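Long-range contacts in type C neurotoxin (Clostridium botulinum, PDB 4F83), which probably binds receptors on nerve cells, as the receptor-binding portion of a botulinum neurotoxin heavy chain: residues A[78-83]-A[186-191]; A[28-33]-A[49-54]. All blocks are in the same frame, centred on the assembly; numbering follows the deposited sequence.

Contact 1 (A[78-83]-A[186-191]); sequences SKDLTN and NIDENQ
Two carboxylates, Asp-80 and Asp-188, approach each other from opposite directions, with their planes turned 40° apart. Asp-80 reaches across with CG anti to its backbone N (chi1 -166°), and its OD2 lies 2.6 Å from Asp-188 OD1, a separation easier to understand if the pair shares a proton. The Asp-188 carboxylate also accepts from Asn-190 N at OD2 (3.0 Å), an Asx turn that fixes its rotation inside the type I turn from Asp-188 to Gln-191.

A hydrogen bond from Gln-191 NE2 to Asp-80 OD1, 3.1 Å long, crosses the segments. It is bent, with 144° at the hydrogen, and the amide meets the oxygen from well above the carboxylate plane instead of at its rim. Thus OD2 of Asp-80 makes the closest approach to Asp-188, while OD1 takes the amide and still lies near the same acid oxygen.

Van der Waals contacts surround this polar group. Leu-81 CD1 packs 3.9 Å from Gln-191 CD, the two side chains crossing at about a right angle, and both also touch Tyr-88. Asn-190 CB lies 3.2 Å from Asp-80 OD2.

At the helix start, Ser-78 is the N-cap: its OG accepts from Leu-81 N (3.2 Å), and Met-192 N bonds to the same oxygen.

The contact thus sets the short helix 79-83, which follows strand 68-77, against the loop leading into strand 192-201. Those strands are antiparallel neighbours, and the arrangement is a connection at their ends in the concanavalin-like, lectin-type N-terminal receptor-binding fold.

Contact 2 (A[28-33]-A[49-54]); sequences RLEGDV and GDKIIV
Asp-50 lays its carboxylate against the Asp-32 to Val-33 backbone because CG sits between the backbone N and the carbonyl carbon (chi1 71°). Val-33 answers with CG1 anti to its own N (chi1 -164°): CG2 then sits between Asp-50 OD2, 3.5 Å away, and Lys-51 O, while CG1 reaches Ile-52 CD1 at 3.7 Å and stays near the acid. Gly-31, with positive phi, and an inverse gamma turn centred on Asp-32, closed by Val-33 N to Gly-31 O, bring Val-33 back to this place. Asp-50 OD1 takes a hydrogen bond from Ser-46 N, which ties the group to the end of strand 42-46.

Strand segments 28-30 and 51-54 run antiparallel, their axes 159° apart. Arg-28 and Ile-53 make a hydrogen-bonded pair through Arg-28 N to Ile-53 O (2.9 Å) and Ile-53 N to Arg-28 O (2.8 Å). Leu-29 and Ile-52 follow as a non-hydrogen-bonded pair, and Glu-30 with Lys-51 is hydrogen-bonded again, by Glu-30 N to Lys-51 O (2.8 Å) and Lys-51 N to Glu-30 O (3.0 Å). This is the outer pairing of a three-stranded antiparallel sheet in the lectin-like domain: strand 51-55 is central, with strand 178-181 beyond it.

The two faces differ. Ile-52 is buried against Phe-43 and Phe-181; Leu-29 shares its face but remains exposed. Arg-28, Glu-30, Lys-51 and Ile-53 share the other, though the Lys-51 chain runs off it. Ile-53 CD1 is equally far, 3.6 Å, from Glu-30 CD, OE1 and OE2. Glu-30 OE1 also meets the Arg-28 guanidinium edge in plane, but only as a long salt bridge, 3.9 Å from Arg-28 NE.

Both contacts lie in the same lectin-like portion and on the same side of the chain's centre, their centres about 18 Å apart and their nearest atoms about 5 Å apart without touching. Contact 1 is partly buried and joins a helix to a loop, so side chains, acids and an amide above all, carry it. Contact 2 is a surface contact between strands, held by regular backbone bonds with side chains added on both faces. They are connected through the chain: strand 178-181, which borders strand 51-55 of contact 2, precedes the loop of contact 1, and Ser-47, just before segment 49-54, bonds to Asn-186, Asp-188 and Gln-191.

Contact 1 (A[78-83]-A[186-191])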
ATOM      1  N   SER A  78       8.707  -7.316  -3.426  1.00 14.90           N
ATOM      2  CA  SER A  78       8.029  -8.104  -4.474  1.00 16.45           C
ATOM      3  C   SER A  78       7.633  -9.514  -4.010  1.00 17.39           C
ATOM      4  O   SER A  78       8.254 -10.098  -3.092  1.00 17.10           O
ATOM      5  CB  SER A  78       8.862  -8.198  -5.759  1.00 18.18           C
ATOM      6  OG  SER A  78      10.021  -9.006  -5.562  1.00 20.48           O
ATOM      7  N   LYS A  79       6.614 -10.054  -4.659  1.00 17.09           N
ATOM      8  CA  LYS A  79       6.206 -11.441  -4.387  1.00 18.60           C
ATOM      9  C   LYS A  79       7.398 -12.386  -4.654  1.00 20.41           C
ATOM     10  O   LYS A  79       7.692 -13.303  -3.854  1.00 19.20           O
ATOM     11  CB  LYS A  79       5.010 -11.814  -5.252  1.00 20.27           C
ATOM     12  CG  LYS A  79       4.618 -13.300  -5.160  1.00 19.71           C
ATOM     13  CD  LYS A  79       3.363 -13.574  -6.007  1.00 22.48           C
ATOM     14  CE  LYS A  79       3.684 -13.508  -7.496  1.00 27.49           C
ATOM     15  NZ  LYS A  79       2.509 -13.872  -8.289  1.00 37.15           N
ATOM     16  N   ASP A  80       8.085 -12.157  -5.775  1.00 22.26           N
ATOM     17  CA  ASP A  80       9.270 -12.947  -6.139  1.00 24.53           C
ATOM     18  C   ASP A  80      10.278 -13.047  -4.985  1.00 23.68           C
ATOM     19  O   ASP A  80      10.733 -14.146  -4.638  1.00 24.22           O
ATOM     20  CB  ASP A  80       9.942 -12.325  -7.378  1.00 26.36           C
ATOM     21  CG  ASP A  80      10.945 -13.246  -8.026  1.00 33.35           C
ATOM     22  OD1 ASP A  80      11.414 -14.195  -7.357  1.00 40.52           O
ATOM     23  OD2 ASP A  80      11.241 -13.057  -9.232  1.00 40.08           O
ATOM     24  N   LEU A  81      10.631 -11.900  -4.399  1.00 21.81           N
ATOM     25  CA  LEU A  81      11.657 -11.860  -3.367  1.00 20.98           C
ATOM     26  C   LEU A  81      11.087 -12.460  -2.088  1.00 20.41           C
ATOM     27  O   LEU A  81      11.780 -13.158  -1.340  1.00 21.73           O
ATOM     28  CB  LEU A  81      12.079 -10.416  -3.119  1.00 22.32           C
ATOM     29  CG  LEU A  81      13.492 -10.098  -2.727  1.00 24.94           C
ATOM     30  CD1 LEU A  81      14.556 -10.933  -3.514  1.00 26.82           C
ATOM     31  CD2 LEU A  81      13.737  -8.577  -2.963  1.00 25.47           C
ATOM     32  N   THR A  82       9.809 -12.210  -1.854  1.00 19.55           N
ATOM     33  CA  THR A  82       9.153 -12.642  -0.618  1.00 19.52           C
ATOM     34  C   THR A  82       9.059 -14.165  -0.561  1.00 20.59           C
ATOM     35  O   THR A  82       9.276 -14.783   0.483  1.00 21.66           O
ATOM     36  CB  THR A  82       7.754 -12.022  -0.477  1.00 19.73           C
ATOM     37  OG1 THR A  82       7.882 -10.596  -0.419  1.00 17.81           O
ATOM     38  CG2 THR A  82       7.093 -12.495   0.822  1.00 19.26           C
ATOM     39  N   ASN A  83       8.673 -14.761  -1.675  1.00 20.22           N
ATOM     40  CA  ASN A  83       8.554 -16.225  -1.765  1.00 23.17           C
ATOM     41  C   ASN A  83       9.866 -16.996  -1.576  1.00 23.00           C
ATOM     42  O   ASN A  83       9.845 -18.209  -1.301  1.00 25.77           O
ATOM     43  CB  ASN A  83       7.908 -16.595  -3.117  1.00 22.30           C
ATOM     44  CG  ASN A  83       7.598 -18.072  -3.239  1.00 29.68           C
ATOM     45  OD1 ASN A  83       6.903 -18.642  -2.394  1.00 34.72           O
ATOM     46  ND2 ASN A  83       8.083 -18.701  -4.310  1.00 31.41           N
ATOM     47  N   ASN A 186      21.351 -10.262 -10.249  1.00 42.56           N
ATOM     48  CA  ASN A 186      20.711 -11.549 -10.452  1.00 42.54           C
ATOM     49  C   ASN A 186      20.021 -11.520 -11.806  1.00 42.39           C
ATOM     50  O   ASN A 186      19.593 -10.459 -12.271  1.00 41.85           O
ATOM     51  CB  ASN A 186      19.697 -11.812  -9.320  1.00 42.04           C
ATOM     52  CG  ASN A 186      19.314 -13.276  -9.196  1.00 43.91           C
ATOM     53  OD1 ASN A 186      18.596 -13.824 -10.037  1.00 43.88           O
ATOM     54  ND2 ASN A 186      19.773 -13.914  -8.122  1.00 44.86           N
ATOM     55  N   ILE A 187      19.945 -12.679 -12.463  1.00 41.86           N
ATOM     56  CA  ILE A 187      19.293 -12.773 -13.768  1.00 41.51           C
ATOM     57  C   ILE A 187      17.775 -12.643 -13.672  1.00 39.72           C
ATOM     58  O   ILE A 187      17.100 -12.323 -14.667  1.00 39.58           O
ATOM     59  CB  ILE A 187      19.641 -14.091 -14.485  1.00 43.04           C
ATOM     60  CG1 ILE A 187      19.312 -15.309 -13.593  1.00 43.34           C
ATOM     61  CG2 ILE A 187      21.107 -14.076 -14.916  1.00 44.54           C
ATOM     62  CD1 ILE A 187      19.143 -16.636 -14.378  1.00 47.69           C
ATOM     63  N   ASP A 188      17.249 -12.909 -12.476  1.00 37.71           N
ATOM     64  CA  ASP A 188      15.799 -12.858 -12.229  1.00 36.13           C
ATOM     65  C   ASP A 188      15.315 -11.413 -12.096  1.00 34.40           C
ATOM     66  O   ASP A 188      15.373 -10.809 -11.007  1.00 33.09           O
ATOM     67  CB  ASP A 188      15.436 -13.663 -10.984  1.00 35.41           C
ATOM     68  CG  ASP A 188      13.960 -13.603 -10.661  1.00 35.53           C
ATOM     69  OD1 ASP A 188      13.570 -14.176  -9.623  1.00 37.13           O
ATOM     70  OD2 ASP A 188      13.193 -12.967 -11.420  1.00 34.46           O
ATOM     71  N   GLU A 189      14.817 -10.887 -13.210  1.00 34.30           N
ATOM     72  CA  GLU A 189      14.406  -9.500 -13.324  1.00 33.62           C
ATOM     73  C   GLU A 189      13.187  -9.125 -12.438  1.00 31.36           C
ATOM     74  O   GLU A 189      12.879  -7.953 -12.286  1.00 31.70           O
ATOM     75  CB  GLU A 189      14.150  -9.130 -14.806  1.00 35.21           C
ATOM     76  CG  GLU A 189      12.921  -9.795 -15.484  1.00 39.84           C
ATOM     77  CD  GLU A 189      13.251 -11.105 -16.268  1.00 47.14           C
ATOM     78  OE1 GLU A 189      13.614 -12.135 -15.637  1.00 48.47           O
ATOM     79  OE2 GLU A 189      13.104 -11.110 -17.514  1.00 50.55           O
ATOM     80  N   ASN A 190      12.494 -10.108 -11.879  1.00 29.38           N
ATOM     81  CA  ASN A 190      11.304  -9.794 -11.057  1.00 28.82           C
ATOM     82  C   ASN A 190      11.590  -9.644  -9.581  1.00 27.70           C
ATOM     83  O   ASN A 190      10.663  -9.424  -8.781  1.00 26.96           O
ATOM     84  CB  ASN A 190      10.198 -10.812 -11.273  1.00 28.93           C
ATOM     85  CG  ASN A 190       9.634 -10.745 -12.667  1.00 30.71           C
ATOM     86  OD1 ASN A 190       9.517  -9.661 -13.265  1.00 29.26           O
ATOM     87  ND2 ASN A 190       9.298 -11.896 -13.207  1.00 31.63           N
ATOM     88  N   GLN A 191      12.865  -9.774  -9.215  1.00 27.59           N
ATOM     89  CA  GLN A 191      13.284  -9.587  -7.811  1.00 27.23           C
ATOM     90  C   GLN A 191      13.551  -8.100  -7.523  1.00 25.32           C
ATOM     91  O   GLN A 191      14.546  -7.508  -7.969  1.00 26.15           O
ATOM     92  CB  GLN A 191      14.464 -10.542  -7.430  1.00 28.44           C
ATOM     93  CG  GLN A 191      14.008 -12.037  -7.503  1.00 33.52           C
ATOM     94  CD  GLN A 191      14.889 -13.079  -6.757  1.00 39.10           C
ATOM     95  OE1 GLN A 191      16.122 -13.028  -6.805  1.00 38.90           O
ATOM     96  NE2 GLN A 191      14.225 -14.061  -6.102  1.00 38.91           N
TER

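Contact 2 (A[28-33]-A[49-54])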
ATOM      1  N   ARG A  28      25.384   8.846  -3.206  1.00 30.45           N
ATOM      2  CA  ARG A  28      25.790   8.497  -4.571  1.00 32.33           C
ATOM      3  C   ARG A  28      24.922   7.369  -5.096  1.00 31.89           C
ATOM      4  O   ARG A  28      24.741   6.355  -4.411  1.00 30.71           O
ATOM      5  CB  ARG A  28      27.264   8.090  -4.619  1.00 33.29           C
ATOM      6  CG  ARG A  28      27.746   7.707  -6.029  1.00 38.69           C
ATOM      7  CD  ARG A  28      29.255   7.804  -6.183  1.00 46.20           C
ATOM      8  NE  ARG A  28      29.975   6.938  -5.253  1.00 50.52           N
ATOM      9  CZ  ARG A  28      30.537   7.352  -4.116  1.00 55.66           C
ATOM     10  NH1 ARG A  28      30.460   8.631  -3.755  1.00 58.37           N
ATOM     11  NH2 ARG A  28      31.174   6.487  -3.332  1.00 56.89           N
ATOM     12  N   LEU A  29      24.381   7.558  -6.305  1.00 31.90           N
ATOM     13  CA  LEU A  29      23.535   6.552  -6.960  1.00 33.23           C
ATOM     14  C   LEU A  29      24.358   5.780  -7.981  1.00 34.37           C
ATOM     15  O   LEU A  29      25.101   6.380  -8.752  1.00 34.09           O
ATOM     16  CB  LEU A  29      22.356   7.229  -7.660  1.00 33.50           C
ATOM     17  CG  LEU A  29      21.104   7.606  -6.874  1.00 35.57           C
ATOM     18  CD1 LEU A  29      21.391   8.500  -5.685  1.00 38.04           C
ATOM     19  CD2 LEU A  29      20.115   8.274  -7.798  1.00 37.30           C
ATOM     20  N   GLU A  30      24.233   4.455  -7.975  1.00 34.59           N
ATOM     21  CA  GLU A  30      24.967   3.590  -8.901  1.00 36.74           C
ATOM     22  C   GLU A  30      24.028   2.629  -9.621  1.00 37.33           C
ATOM     23  O   GLU A  30      23.069   2.118  -9.032  1.00 35.14           O
ATOM     24  CB  GLU A  30      26.044   2.788  -8.171  1.00 37.46           C
ATOM     25  CG  GLU A  30      27.152   3.632  -7.573  1.00 40.45           C
ATOM     26  CD  GLU A  30      28.291   2.802  -7.006  1.00 46.32           C
ATOM     27  OE1 GLU A  30      29.401   3.369  -6.824  1.00 48.48           O
ATOM     28  OE2 GLU A  30      28.085   1.593  -6.726  1.00 47.27           O
ATOM     29  N   GLY A  31      24.304   2.373 -10.898  1.00 38.67           N
ATOM     30  CA  GLY A  31      23.431   1.498 -11.682  1.00 39.74           C
ATOM     31  C   GLY A  31      22.007   2.034 -11.761  1.00 39.83           C
ATOM     32  O   GLY A  31      21.791   3.237 -11.669  1.00 40.17           O
ATOM     33  N   ASP A  32      21.039   1.129 -11.904  1.00 40.40           N
ATOM     34  CA  ASP A  32      19.644   1.489 -12.212  1.00 40.74           C
ATOM     35  C   ASP A  32      18.814   1.832 -10.995  1.00 39.82           C
ATOM     36  O   ASP A  32      17.913   1.071 -10.599  1.00 40.21           O
ATOM     37  CB  ASP A  32      18.958   0.350 -13.014  1.00 41.87           C
ATOM     38  CG  ASP A  32      17.495   0.663 -13.376  1.00 43.51           C
ATOM     39  OD1 ASP A  32      16.762  -0.283 -13.758  1.00 46.59           O
ATOM     40  OD2 ASP A  32      17.073   1.840 -13.284  1.00 45.36           O
ATOM     41  N   VAL A  33      19.098   2.975 -10.381  1.00 38.99           N
ATOM     42  CA  VAL A  33      18.260   3.424  -9.301  1.00 36.18           C
ATOM     43  C   VAL A  33      17.191   4.297  -9.886  1.00 35.65           C
ATOM     44  O   VAL A  33      17.488   5.386 -10.360  1.00 37.05           O
ATOM     45  CB  VAL A  33      19.039   4.241  -8.228  1.00 36.29           C
ATOM     46  CG1 VAL A  33      18.209   4.334  -6.970  1.00 35.36           C
ATOM     47  CG2 VAL A  33      20.383   3.608  -7.931  1.00 35.02           C
ATOM     48  N   GLY A  49      21.246  -4.835  -9.542  1.00 31.52           N
ATOM     49  CA  GLY A  49      22.401  -4.608  -8.656  1.00 30.78           C
ATOM     50  C   GLY A  49      22.668  -3.129  -8.413  1.00 30.27           C
ATOM     51  O   GLY A  49      23.773  -2.749  -7.987  1.00 31.49           O
ATOM     52  N   ASP A  50      21.670  -2.290  -8.700  1.00 28.82           N
ATOM     53  CA  ASP A  50      21.747  -0.848  -8.399  1.00 27.24           C
ATOM     54  C   ASP A  50      21.970  -0.604  -6.908  1.00 25.88           C
ATOM     55  O   ASP A  50      21.591  -1.429  -6.073  1.00 24.95           O
ATOM     56  CB  ASP A  50      20.521  -0.076  -8.912  1.00 27.32           C
ATOM     57  CG  ASP A  50      19.248  -0.374  -8.134  1.00 28.55           C
ATOM     58  OD1 ASP A  50      18.803  -1.541  -8.135  1.00 29.18           O
ATOM     59  OD2 ASP A  50      18.663   0.587  -7.552  1.00 29.15           O
ATOM     60  N   LYS A  51      22.647   0.506  -6.597  1.00 25.68           N
ATOM     61  CA  LYS A  51      23.071   0.786  -5.216  1.00 26.03           C
ATOM     62  C   LYS A  51      22.904   2.248  -4.917  1.00 24.82           C
ATOM     63  O   LYS A  51      23.052   3.084  -5.806  1.00 25.87           O
ATOM     64  CB  LYS A  51      24.543   0.444  -5.017  1.00 27.61           C
ATOM     65  CG  LYS A  51      24.879  -1.032  -4.988  1.00 31.86           C
ATOM     66  CD  LYS A  51      26.369  -1.217  -4.664  1.00 37.12           C
ATOM     67  CE  LYS A  51      26.883  -2.602  -5.088  1.00 43.45           C
ATOM     68  NZ  LYS A  51      25.928  -3.711  -4.756  1.00 46.48           N
ATOM     69  N   ILE A  52      22.624   2.556  -3.656  1.00 23.85           N
ATOM     70  CA  ILE A  52      22.751   3.905  -3.146  1.00 23.26           C
ATOM     71  C   ILE A  52      23.780   3.861  -2.021  1.00 23.39           C
ATOM     72  O   ILE A  52      23.652   3.088  -1.092  1.00 21.69           O
ATOM     73  CB  ILE A  52      21.386   4.472  -2.635  1.00 22.94           C
ATOM     74  CG1 ILE A  52      20.378   4.553  -3.792  1.00 24.25           C
ATOM     75  CG2 ILE A  52      21.576   5.848  -1.961  1.00 23.92           C
ATOM     76  CD1 ILE A  52      18.973   4.921  -3.361  1.00 26.18           C
ATOM     77  N   ILE A  53      24.829   4.665  -2.134  1.00 23.38           N
ATOM     78  CA  ILE A  53      25.877   4.667  -1.136  1.00 24.45           C
ATOM     79  C   ILE A  53      25.811   5.989  -0.388  1.00 23.32           C
ATOM     80  O   ILE A  53      25.993   7.040  -0.973  1.00 24.49           O
ATOM     81  CB  ILE A  53      27.291   4.452  -1.783  1.00 26.00           C
ATOM     82  CG1 ILE A  53      27.336   3.095  -2.501  1.00 29.24           C
ATOM     83  CG2 ILE A  53      28.388   4.487  -0.726  1.00 26.95           C
ATOM     84  CD1 ILE A  53      28.546   2.923  -3.374  1.00 33.33           C
ATOM     85  N   VAL A  54      25.506   5.919   0.893  1.00 22.27           N
ATOM     86  CA  VAL A  54      25.465   7.100   1.753  1.00 23.26           C
ATOM     87  C   VAL A  54      26.702   7.139   2.622  1.00 23.97           C
ATOM     88  O   VAL A  54      27.028   6.156   3.288  1.00 23.70           O
ATOM     89  CB  VAL A  54      24.180   7.105   2.634  1.00 23.41           C
ATOM     90  CG1 VAL A  54      24.178   8.300   3.585  1.00 21.92           C
ATOM     91  CG2 VAL A  54      22.933   7.138   1.727  1.00 22.85           C
TER